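Local coordinates for J domain-containing protein required for chloroplast accumulation response 1 (Arabidopsis thaliana, PDB 3AG7) that is required for chloroplast photorelocation movement, in which it modulates chloroplast actin filaments, and which depends on the co-chaperone activity of its J domain, the part described here, at residues Ser60-Arg63 with Ala64-Leu68; Ala86-Val89 with Phe90-Leu93; Trp97-Phe100 with Asn101-Pro105. All coordinates share one frame; numbering follows the deposited sequence.

Contact 1 (Ser60-Arg63 with Ala64-Leu68); sequences SYQR and ALLIL
Ser-60 to Arg-63 and Ala-64 to Leu-68 are successive turns of one helix, joined by i to i+4 backbone hydrogen bonds. The bond from Leu-65 N to Tyr-61 O measures 2.9 Å and is nearly straight, with an N-H...O angle of 166°. Bonds to Ser-60 O from Ala-64 N and to Gln-62 O from Leu-66 N flank it. The next in the series, Ile-67 N to Arg-63 O, is weak at 3.4 Å. The regular pattern resumes with Leu-68 N to Ala-64 O.

The main side-chain pair is Tyr-61 and Leu-65. The CD1 branch of Leu-65 reaches the hydroxyl end of the phenol, 3.4 Å from Tyr-61 CZ. Its CD2 branch touches further back on the ring, 3.8 Å from Tyr-61 CE2. The first torsion of Leu-65 is -119°, far from a staggered value, and with it both methyls reach the ring, CD1 obliquely. Gln-62 and Leu-66 run side by side, pointing the same way. Leu-66 CD1 lies 3.9 Å from Gln-62 NE2, at the polar tip of the extended glutamine. Leu-66 CG also sits 3.3 Å from Gln-62 O, against the carbonyl that its own backbone N-H binds. Ile-67 places CG1 3.5 Å from Arg-63 O in a similar way. Gln-62, Arg-63 and Leu-66 form the exposed side of the helix, although Arg-63 touches Trp-43 of a loop.

The buried side faces the J-domain core. Helix 80-100 runs antiparallel to it and brings Trp-97 to stack on Tyr-61, Phe-90 to Leu-65, and Ala-86, Val-89 and Leu-93 to Leu-68. Short helix 26-30 covers Ser-60, Tyr-61 and Ala-64.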
ATOM      1  N   SER A  60       9.929   6.652   2.047  1.00 11.50           N
ATOM      2  CA  SER A  60       8.542   6.332   2.347  1.00 10.48           C
ATOM      3  C   SER A  60       8.159   5.010   1.668  1.00 10.75           C
ATOM      4  O   SER A  60       7.440   4.175   2.223  1.00 10.24           O
ATOM      5  CB  SER A  60       7.645   7.484   1.896  1.00 10.90           C
ATOM      6  OG  SER A  60       7.680   8.554   2.827  1.00 11.00           O
ATOM      7  N   TYR A  61       8.699   4.788   0.482  1.00  8.88           N
ATOM      8  CA  TYR A  61       8.481   3.512  -0.190  1.00 10.49           C
ATOM      9  C   TYR A  61       9.069   2.354   0.603  1.00 10.43           C
ATOM     10  O   TYR A  61       8.408   1.343   0.845  1.00 10.86           O
ATOM     11  CB  TYR A  61       9.112   3.540  -1.569  1.00  9.34           C
ATOM     12  CG  TYR A  61       8.921   2.244  -2.306  1.00 10.51           C
ATOM     13  CD1 TYR A  61       7.669   1.847  -2.727  1.00 14.87           C
ATOM     14  CD2 TYR A  61      10.003   1.428  -2.592  1.00 16.98           C
ATOM     15  CE1 TYR A  61       7.488   0.648  -3.402  1.00 20.05           C
ATOM     16  CE2 TYR A  61       9.828   0.219  -3.309  1.00 19.10           C
ATOM     17  CZ  TYR A  61       8.563  -0.158  -3.664  1.00 20.65           C
ATOM     18  OH  TYR A  61       8.347  -1.326  -4.372  1.00 29.28           O
ATOM     19  N   GLN A  62      10.286   2.533   1.096  1.00  9.95           N
ATOM     20  CA  GLN A  62      10.912   1.504   1.948  1.00  9.75           C
ATOM     21  C   GLN A  62      10.015   1.176   3.154  1.00 10.35           C
ATOM     22  O   GLN A  62       9.765   0.007   3.490  1.00 11.23           O
ATOM     23  CB  GLN A  62      12.284   2.010   2.421  1.00 11.98           C
ATOM     24  CG  GLN A  62      12.969   1.047   3.365  1.00  9.39           C
ATOM     25  CD  GLN A  62      14.084   1.709   4.100  1.00  9.71           C
ATOM     26  OE1 GLN A  62      14.860   2.467   3.521  1.00 15.23           O
ATOM     27  NE2 GLN A  62      14.226   1.347   5.357  1.00  9.40           N
ATOM     28  N   ARG A  63       9.534   2.206   3.835  1.00 11.22           N
ATOM     29  CA  ARG A  63       8.656   1.991   4.969  1.00 10.16           C
ATOM     30  C   ARG A  63       7.420   1.191   4.612  1.00 10.57           C
ATOM     31  O   ARG A  63       7.017   0.328   5.393  1.00 10.89           O
ATOM     32  CB  ARG A  63       8.314   3.310   5.649  1.00 12.37           C
ATOM     33  CG  ARG A  63       9.548   3.946   6.260  1.00 15.70           C
ATOM     34  CD  ARG A  63       9.144   4.828   7.439  1.00 26.45           C
ATOM     35  NE  ARG A  63      10.290   5.507   8.051  1.00 32.56           N
ATOM     36  CZ  ARG A  63      10.640   6.758   7.763  1.00 35.33           C
ATOM     37  NH1 ARG A  63       9.938   7.442   6.881  1.00 35.19           N
ATOM     38  NH2 ARG A  63      11.701   7.319   8.339  1.00 37.10           N
ATOM     39  N   ALA A  64       6.812   1.490   3.463  1.00  9.76           N
ATOM     40  CA  ALA A  64       5.639   0.739   2.989  1.00  9.38           C
ATOM     41  C   ALA A  64       6.003  -0.717   2.669  1.00  8.56           C
ATOM     42  O   ALA A  64       5.248  -1.627   2.986  1.00 10.09           O
ATOM     43  CB  ALA A  64       4.984   1.418   1.744  1.00  8.50           C
ATOM     44  N   LEU A  65       7.141  -0.941   2.029  1.00  9.51           N
ATOM     45  CA  LEU A  65       7.604  -2.321   1.758  1.00 11.80           C
ATOM     46  C   LEU A  65       7.701  -3.131   3.030  1.00 13.45           C
ATOM     47  O   LEU A  65       7.369  -4.321   3.061  1.00 14.65           O
ATOM     48  CB  LEU A  65       9.014  -2.296   1.176  1.00 15.11           C
ATOM     49  CG  LEU A  65       9.316  -2.849  -0.204  1.00 20.45           C
ATOM     50  CD1 LEU A  65       8.219  -2.467  -1.188  1.00 25.15           C
ATOM     51  CD2 LEU A  65      10.682  -2.313  -0.634  1.00 16.97           C
ATOM     52  N   LEU A  66       8.261  -2.499   4.059  1.00 12.97           N
ATOM     53  CA  LEU A  66       8.568  -3.218   5.284  1.00 14.31           C
ATOM     54  C   LEU A  66       7.310  -3.612   6.011  1.00 15.39           C
ATOM     55  O   LEU A  66       7.356  -4.506   6.887  1.00 18.58           O
ATOM     56  CB  LEU A  66       9.492  -2.397   6.187  1.00 13.75           C
ATOM     57  CG  LEU A  66      10.899  -2.223   5.617  1.00 15.08           C
ATOM     58  CD1 LEU A  66      11.719  -1.398   6.593  1.00 18.36           C
ATOM     59  CD2 LEU A  66      11.598  -3.563   5.314  1.00 19.01           C
ATOM     60  N   ILE A  67       6.205  -2.936   5.692  1.00 13.70           N
ATOM     61  CA  ILE A  67       4.877  -3.298   6.190  1.00 12.95           C
ATOM     62  C   ILE A  67       4.157  -4.294   5.280  1.00 13.81           C
ATOM     63  O   ILE A  67       3.518  -5.249   5.761  1.00 17.62           O
ATOM     64  CB  ILE A  67       3.985  -2.051   6.404  1.00 11.72           C
ATOM     65  CG1 ILE A  67       4.634  -1.175   7.465  1.00 14.85           C
ATOM     66  CG2 ILE A  67       2.516  -2.446   6.749  1.00 12.66           C
ATOM     67  CD1 ILE A  67       3.960   0.190   7.705  1.00 17.85           C
ATOM     68  N   LEU A  68       4.215  -4.046   3.983  1.00 13.16           N
ATOM     69  CA  LEU A  68       3.315  -4.721   3.036  1.00 14.85           C
ATOM     70  C   LEU A  68       3.946  -5.923   2.304  1.00 13.11           C
ATOM     71  O   LEU A  68       3.251  -6.730   1.651  1.00 15.49           O
ATOM     72  CB  LEU A  68       2.798  -3.699   2.013  1.00 13.69           C
ATOM     73  CG  LEU A  68       1.743  -2.738   2.530  1.00 19.48           C
ATOM     74  CD1 LEU A  68       1.494  -1.700   1.435  1.00 25.37           C
ATOM     75  CD2 LEU A  68       0.432  -3.447   2.914  1.00 25.71           C
TER

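Contact 2 (Ala86-Val89 with Phe90-Leu93)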
ATOM      1  N   ALA A  86      -3.050  -6.881   1.585  1.00 11.64           N
ATOM      2  CA  ALA A  86      -1.693  -6.372   1.371  1.00 11.69           C
ATOM      3  C   ALA A  86      -1.199  -6.711  -0.035  1.00 12.98           C
ATOM      4  O   ALA A  86      -0.520  -5.929  -0.651  1.00 10.36           O
ATOM      5  CB  ALA A  86      -0.742  -6.950   2.395  1.00 14.06           C
ATOM      6  N   GLU A  87      -1.490  -7.918  -0.503  1.00 12.74           N
ATOM      7  CA  GLU A  87      -1.021  -8.328  -1.820  1.00 12.25           C
ATOM      8  C   GLU A  87      -1.597  -7.382  -2.884  1.00 12.92           C
ATOM      9  O   GLU A  87      -0.880  -6.940  -3.812  1.00 12.39           O
ATOM     10  CB  GLU A  87      -1.451  -9.772  -2.096  1.00 15.78           C
ATOM     11  CG  GLU A  87      -1.159 -10.282  -3.499  1.00 16.92           C
ATOM     12  CD  GLU A  87      -1.727 -11.693  -3.735  1.00 26.18           C
ATOM     13  OE1 GLU A  87      -2.659 -11.821  -4.550  1.00 30.21           O
ATOM     14  OE2 GLU A  87      -1.313 -12.658  -3.055  1.00 32.47           O
ATOM     15  N   LYS A  88      -2.864  -7.006  -2.721  1.00 12.04           N
ATOM     16  CA  LYS A  88      -3.453  -6.077  -3.697  1.00 10.36           C
ATOM     17  C   LYS A  88      -2.824  -4.706  -3.604  1.00 11.49           C
ATOM     18  O   LYS A  88      -2.549  -4.096  -4.613  1.00 12.33           O
ATOM     19  CB  LYS A  88      -4.944  -5.970  -3.530  1.00  9.72           C
ATOM     20  CG  LYS A  88      -5.659  -7.281  -3.736  1.00 12.97           C
ATOM     21  CD  LYS A  88      -5.368  -7.869  -5.087  1.00 15.72           C
ATOM     22  CE  LYS A  88      -5.949  -9.284  -5.152  1.00 19.80           C
ATOM     23  NZ  LYS A  88      -5.579  -9.950  -6.426  1.00 26.72           N
ATOM     24  N   VAL A  89      -2.615  -4.206  -2.380  1.00  9.85           N
ATOM     25  CA  VAL A  89      -2.031  -2.880  -2.224  1.00  9.94           C
ATOM     26  C   VAL A  89      -0.570  -2.861  -2.695  1.00 11.58           C
ATOM     27  O   VAL A  89      -0.100  -1.920  -3.377  1.00 11.98           O
ATOM     28  CB  VAL A  89      -2.159  -2.398  -0.769  1.00  9.17           C
ATOM     29  CG1 VAL A  89      -1.425  -1.088  -0.586  1.00 11.40           C
ATOM     30  CG2 VAL A  89      -3.661  -2.248  -0.405  1.00 10.42           C
ATOM     31  N   PHE A  90       0.129  -3.942  -2.391  1.00 11.12           N
ATOM     32  CA  PHE A  90       1.537  -4.069  -2.738  1.00 12.48           C
ATOM     33  C   PHE A  90       1.701  -4.097  -4.247  1.00 12.65           C
ATOM     34  O   PHE A  90       2.633  -3.513  -4.761  1.00 12.95           O
ATOM     35  CB  PHE A  90       2.093  -5.364  -2.122  1.00 13.09           C
ATOM     36  CG  PHE A  90       3.571  -5.490  -2.235  1.00 17.31           C
ATOM     37  CD1 PHE A  90       4.409  -4.596  -1.573  1.00 23.53           C
ATOM     38  CD2 PHE A  90       4.133  -6.461  -3.022  1.00 18.00           C
ATOM     39  CE1 PHE A  90       5.768  -4.718  -1.666  1.00 27.39           C
ATOM     40  CE2 PHE A  90       5.536  -6.559  -3.136  1.00 19.49           C
ATOM     41  CZ  PHE A  90       6.323  -5.692  -2.482  1.00 20.31           C
ATOM     42  N   GLU A  91       0.826  -4.822  -4.945  1.00 12.98           N
ATOM     43  CA  GLU A  91       0.818  -4.766  -6.436  1.00 13.16           C
ATOM     44  C   GLU A  91       0.738  -3.333  -6.962  1.00 12.02           C
ATOM     45  O   GLU A  91       1.500  -2.959  -7.873  1.00 10.63           O
ATOM     46  CB  GLU A  91      -0.337  -5.575  -7.023  1.00 13.30           C
ATOM     47  CG  GLU A  91      -0.189  -7.057  -6.846  1.00 22.36           C
ATOM     48  CD  GLU A  91      -1.368  -7.824  -7.461  1.00 28.87           C
ATOM     49  OE1 GLU A  91      -2.406  -7.197  -7.832  1.00 27.10           O
ATOM     50  OE2 GLU A  91      -1.239  -9.058  -7.586  1.00 32.91           O
ATOM     51  N   LEU A  92      -0.158  -2.521  -6.381  1.00 10.86           N
ATOM     52  CA  LEU A  92      -0.325  -1.118  -6.800  1.00 10.13           C
ATOM     53  C   LEU A  92       0.925  -0.336  -6.516  1.00 10.50           C
ATOM     54  O   LEU A  92       1.390   0.407  -7.372  1.00 11.45           O
ATOM     55  CB  LEU A  92      -1.521  -0.470  -6.112  1.00 10.28           C
ATOM     56  CG  LEU A  92      -2.888  -1.019  -6.534  1.00  9.50           C
ATOM     57  CD1 LEU A  92      -3.932  -0.730  -5.467  1.00 11.39           C
ATOM     58  CD2 LEU A  92      -3.320  -0.462  -7.893  1.00 15.37           C
ATOM     59  N   LEU A  93       1.499  -0.554  -5.333  1.00  9.36           N
ATOM     60  CA  LEU A  93       2.710   0.167  -4.922  1.00 10.64           C
ATOM     61  C   LEU A  93       3.864  -0.157  -5.871  1.00 10.65           C
ATOM     62  O   LEU A  93       4.577   0.754  -6.332  1.00 10.44           O
ATOM     63  CB  LEU A  93       3.072  -0.160  -3.467  1.00  9.43           C
ATOM     64  CG  LEU A  93       2.183   0.547  -2.446  1.00 16.56           C
ATOM     65  CD1 LEU A  93       2.626   0.186  -1.031  1.00 17.38           C
ATOM     66  CD2 LEU A  93       2.218   2.075  -2.579  1.00 17.60           C
TER
HETATM   67  O   HOH W   1      -3.031 -10.318  -6.589  1.00 33.16           O
HETATM   68  O   HOH W   2      -4.028  -4.667  -6.983  1.00 18.15           O
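Lys-88 and Glu-91 lie side by side on one face of the helix and point the same way. The lysine chain bends at its second torsion (-57°), which brings CD to 4.1 Å from Glu-91 OE1. Lys-88 NZ stays 4.4 Å from that oxygen, beyond a salt bridge. Its bridge to the adjacent Glu-87 OE1 is long, at 3.9 Å. A water lies between Lys-88 NZ and Glu-87 OE1. It accepts from the lysine and donates to the carboxylate. A second water donates to Lys-88 O and Glu-91 OE1.

Val-89 points to the buried side. Its CG1 branch is 4.3 Å from Leu-93 CD1, a loose touch one turn on. Leu-68 of helix 54-68 packs against both. Phe-90 swings its ring away from this turn to meet Leu-65, while Phe-90 CB rests 3.1 Å from Ala-86 O. The backbone bonds are regular except for a weak one from Leu-92 N to Lys-88 O.

The helix is therefore amphipathic. The two carboxylates, 4.3 Å apart at Glu-87 OE1 and Glu-91 OE2, may repel each other, and the nearby lysine may offset this.

Contact 3 (Trp97-Phe100 with Asn101-Pro105); sequences WDHF and NTLGP
Trp-97 and Asn-101 meet through different first torsions: the indole of Trp-97 lies opposite its backbone N (chi1 174°), and the amide of Asn-101 lies beside its own N (chi1 -81°). Asn-101 ND2 thereby sits over the centre of one indole face, 3.1 Å above the plane. Ring and amide planes stand almost perpendicular, 86° apart, in an amide-aromatic contact. The same ND2 makes a weak hydrogen bond to Trp-97 O, which also accepts a hydrogen bond from Asn-101 N at 3.1 Å. Asn-101 OD1 is bound by Arg-58 of helix 54-68. This bond and the weaker one to Trp-97 O probably limit the rotation of the amide.

The imidazole of His-99 takes Leu-103 over its face. Leu-103 CB lies 3.8 Å from the ring centroid, a CH-pi contact, and the two side chains cross at about a right angle. At the backbone, His-99 O gathers several donors. Gly-104 N at 3.0 Å and Thr-102 N at 3.1 Å come from opposite faces of the carbonyl plane. Thr-102 OG1 is near both Asp-98 O and His-99 O, and a water joins it to Asp-98 OD2.

Phe-100 packs on Val-57 and Arg-58 of helix 54-68 and on Ile-26 and Arg-27 of helix 26-30. The arrangement is a helix C-terminus. His-99 O takes an i to i+3 bond and the i to i+5 bond that defines a pi-turn, with only a weak i to i+4 bond from Leu-103 N. The positive phi of Gly-104 then turns the chain away as helix 80-100, the last of this chain, ends.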
ATOM      1  N   TRP A  97       5.942   2.464  -8.067  1.00  9.44           N
ATOM      2  CA  TRP A  97       7.393   2.581  -7.854  1.00 10.30           C
ATOM      3  C   TRP A  97       8.168   2.496  -9.163  1.00 11.23           C
ATOM      4  O   TRP A  97       9.064   3.313  -9.462  1.00 10.65           O
ATOM      5  CB  TRP A  97       7.821   1.447  -6.919  1.00 10.64           C
ATOM      6  CG  TRP A  97       9.313   1.298  -6.696  1.00 12.92           C
ATOM      7  CD1 TRP A  97      10.093   0.235  -7.062  1.00 13.22           C
ATOM      8  CD2 TRP A  97      10.183   2.202  -5.988  1.00 12.90           C
ATOM      9  NE1 TRP A  97      11.393   0.431  -6.652  1.00 14.55           N
ATOM     10  CE2 TRP A  97      11.472   1.618  -5.981  1.00 13.82           C
ATOM     11  CE3 TRP A  97       9.997   3.440  -5.353  1.00 13.45           C
ATOM     12  CZ2 TRP A  97      12.570   2.225  -5.357  1.00 15.23           C
ATOM     13  CZ3 TRP A  97      11.098   4.061  -4.756  1.00 13.09           C
ATOM     14  CH2 TRP A  97      12.366   3.450  -4.774  1.00 15.02           C
ATOM     15  N   ASP A  98       7.767   1.558 -10.012  1.00 10.93           N
ATOM     16  CA  ASP A  98       8.455   1.461 -11.288  1.00 13.49           C
ATOM     17  C   ASP A  98       8.230   2.698 -12.178  1.00 13.27           C
ATOM     18  O   ASP A  98       9.149   3.150 -12.836  1.00 12.47           O
ATOM     19  CB  ASP A  98       8.050   0.169 -12.000  1.00 12.85           C
ATOM     20  CG  ASP A  98       8.812  -0.016 -13.281  1.00 23.07           C
ATOM     21  OD1 ASP A  98       9.954  -0.546 -13.229  1.00 32.65           O
ATOM     22  OD2 ASP A  98       8.293   0.433 -14.312  1.00 25.14           O
ATOM     23  N   HIS A  99       7.011   3.239 -12.186  1.00 12.28           N
ATOM     24  CA  HIS A  99       6.725   4.493 -12.896  1.00 13.89           C
ATOM     25  C   HIS A  99       7.508   5.680 -12.327  1.00 12.72           C
ATOM     26  O   HIS A  99       8.095   6.453 -13.072  1.00 12.87           O
ATOM     27  CB  HIS A  99       5.213   4.772 -12.848  1.00 15.20           C
ATOM     28  CG  HIS A  99       4.788   6.014 -13.565  1.00 20.51           C
ATOM     29  ND1 HIS A  99       4.568   6.045 -14.928  1.00 29.18           N
ATOM     30  CD2 HIS A  99       4.464   7.245 -13.099  1.00 26.96           C
ATOM     31  CE1 HIS A  99       4.159   7.255 -15.274  1.00 30.28           C
ATOM     32  NE2 HIS A  99       4.087   8.000 -14.183  1.00 29.73           N
ATOM     33  N   PHE A 100       7.529   5.816 -11.007  1.00 10.61           N
ATOM     34  CA  PHE A 100       8.308   6.864 -10.341  1.00 11.00           C
ATOM     35  C   PHE A 100       9.769   6.882 -10.811  1.00 13.07           C
ATOM     36  O   PHE A 100      10.342   7.964 -11.091  1.00 12.11           O
ATOM     37  CB  PHE A 100       8.226   6.687  -8.803  1.00 10.77           C
ATOM     38  CG  PHE A 100       9.214   7.535  -8.033  1.00  6.57           C
ATOM     39  CD1 PHE A 100       9.062   8.916  -7.969  1.00 14.90           C
ATOM     40  CD2 PHE A 100      10.342   6.948  -7.409  1.00 11.08           C
ATOM     41  CE1 PHE A 100      10.020   9.707  -7.270  1.00 14.12           C
ATOM     42  CE2 PHE A 100      11.302   7.731  -6.758  1.00 15.55           C
ATOM     43  CZ  PHE A 100      11.140   9.117  -6.699  1.00 14.95           C
ATOM     44  N   ASN A 101      10.382   5.705 -10.870  1.00 11.44           N
ATOM     45  CA  ASN A 101      11.809   5.591 -11.153  1.00 14.00           C
ATOM     46  C   ASN A 101      12.150   5.814 -12.619  1.00 14.36           C
ATOM     47  O   ASN A 101      13.314   5.856 -12.982  1.00 14.45           O
ATOM     48  CB  ASN A 101      12.375   4.263 -10.659  1.00 14.51           C
ATOM     49  CG  ASN A 101      12.685   4.281  -9.179  1.00 18.25           C
ATOM     50  OD1 ASN A 101      13.515   5.066  -8.714  1.00 22.45           O
ATOM     51  ND2 ASN A 101      11.980   3.460  -8.423  1.00 18.37           N
ATOM     52  N   THR A 102      11.132   6.023 -13.449  1.00 15.18           N
ATOM     53  CA  THR A 102      11.341   6.294 -14.870  1.00 13.50           C
ATOM     54  C   THR A 102      10.613   7.575 -15.289  1.00 15.94           C
ATOM     55  O   THR A 102      11.255   8.589 -15.519  1.00 16.57           O
ATOM     56  CB  THR A 102      10.912   5.117 -15.759  1.00 14.71           C
ATOM     57  OG1 THR A 102       9.524   4.837 -15.511  1.00 15.58           O
ATOM     58  CG2 THR A 102      11.722   3.858 -15.424  1.00 12.19           C
ATOM     59  N   LEU A 103       9.281   7.538 -15.358  1.00 19.65           N
ATOM     60  CA  LEU A 103       8.469   8.668 -15.861  1.00 21.81           C
ATOM     61  C   LEU A 103       8.156   9.784 -14.821  1.00 24.12           C
ATOM     62  O   LEU A 103       8.164  10.974 -15.150  1.00 23.07           O
ATOM     63  CB  LEU A 103       7.161   8.128 -16.462  1.00 23.72           C
ATOM     64  CG  LEU A 103       7.426   7.245 -17.683  1.00 21.72           C
ATOM     65  CD1 LEU A 103       6.189   6.581 -18.230  1.00 25.86           C
ATOM     66  CD2 LEU A 103       8.070   8.095 -18.739  1.00 25.12           C
ATOM     67  N   GLY A 104       7.887   9.410 -13.578  1.00 26.13           N
ATOM     68  CA  GLY A 104       7.395  10.370 -12.575  1.00 31.12           C
ATOM     69  C   GLY A 104       5.967  10.829 -12.853  1.00 34.77           C
ATOM     70  O   GLY A 104       5.257  10.206 -13.633  1.00 37.46           O
ATOM     71  N   PRO A 105       5.541  11.953 -12.249  1.00 35.96           N
ATOM     72  CA  PRO A 105       4.150  12.369 -12.447  1.00 36.70           C
ATOM     73  C   PRO A 105       3.984  13.615 -13.336  1.00 37.85           C
ATOM     74  O   PRO A 105       4.977  14.208 -13.786  1.00 38.71           O
ATOM     75  CB  PRO A 105       3.676  12.665 -11.023  1.00 36.94           C
ATOM     76  CG  PRO A 105       4.942  12.971 -10.241  1.00 37.82           C
ATOM     77  CD  PRO A 105       6.142  12.593 -11.070  1.00 36.28           C
TER
HETATM   78  O   HOH W   3       7.952   2.813 -16.175  1.00 29.25           O

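How the contacts relate
The three contacts follow one another along the chain within the J domain. Contact 1 lies on helix 54-68, contact 2 in the middle of helix 80-100, and contact 3 at the end of that helix. The centres of contacts 1 and 2 are about 11 Å apart. Contact 3 is centred about 17 Å from the centre of contact 1. It lies about 16 Å from that of contact 2. Contact 1 touches both others, so it ties two places on one helix to its antiparallel partner. Contacts 2 and 3 are joined through their shared helix. This helix pair is the J-domain framework. The His-Pro-Asp signature, through which J domains stimulate Hsp70, begins directly after contact 1.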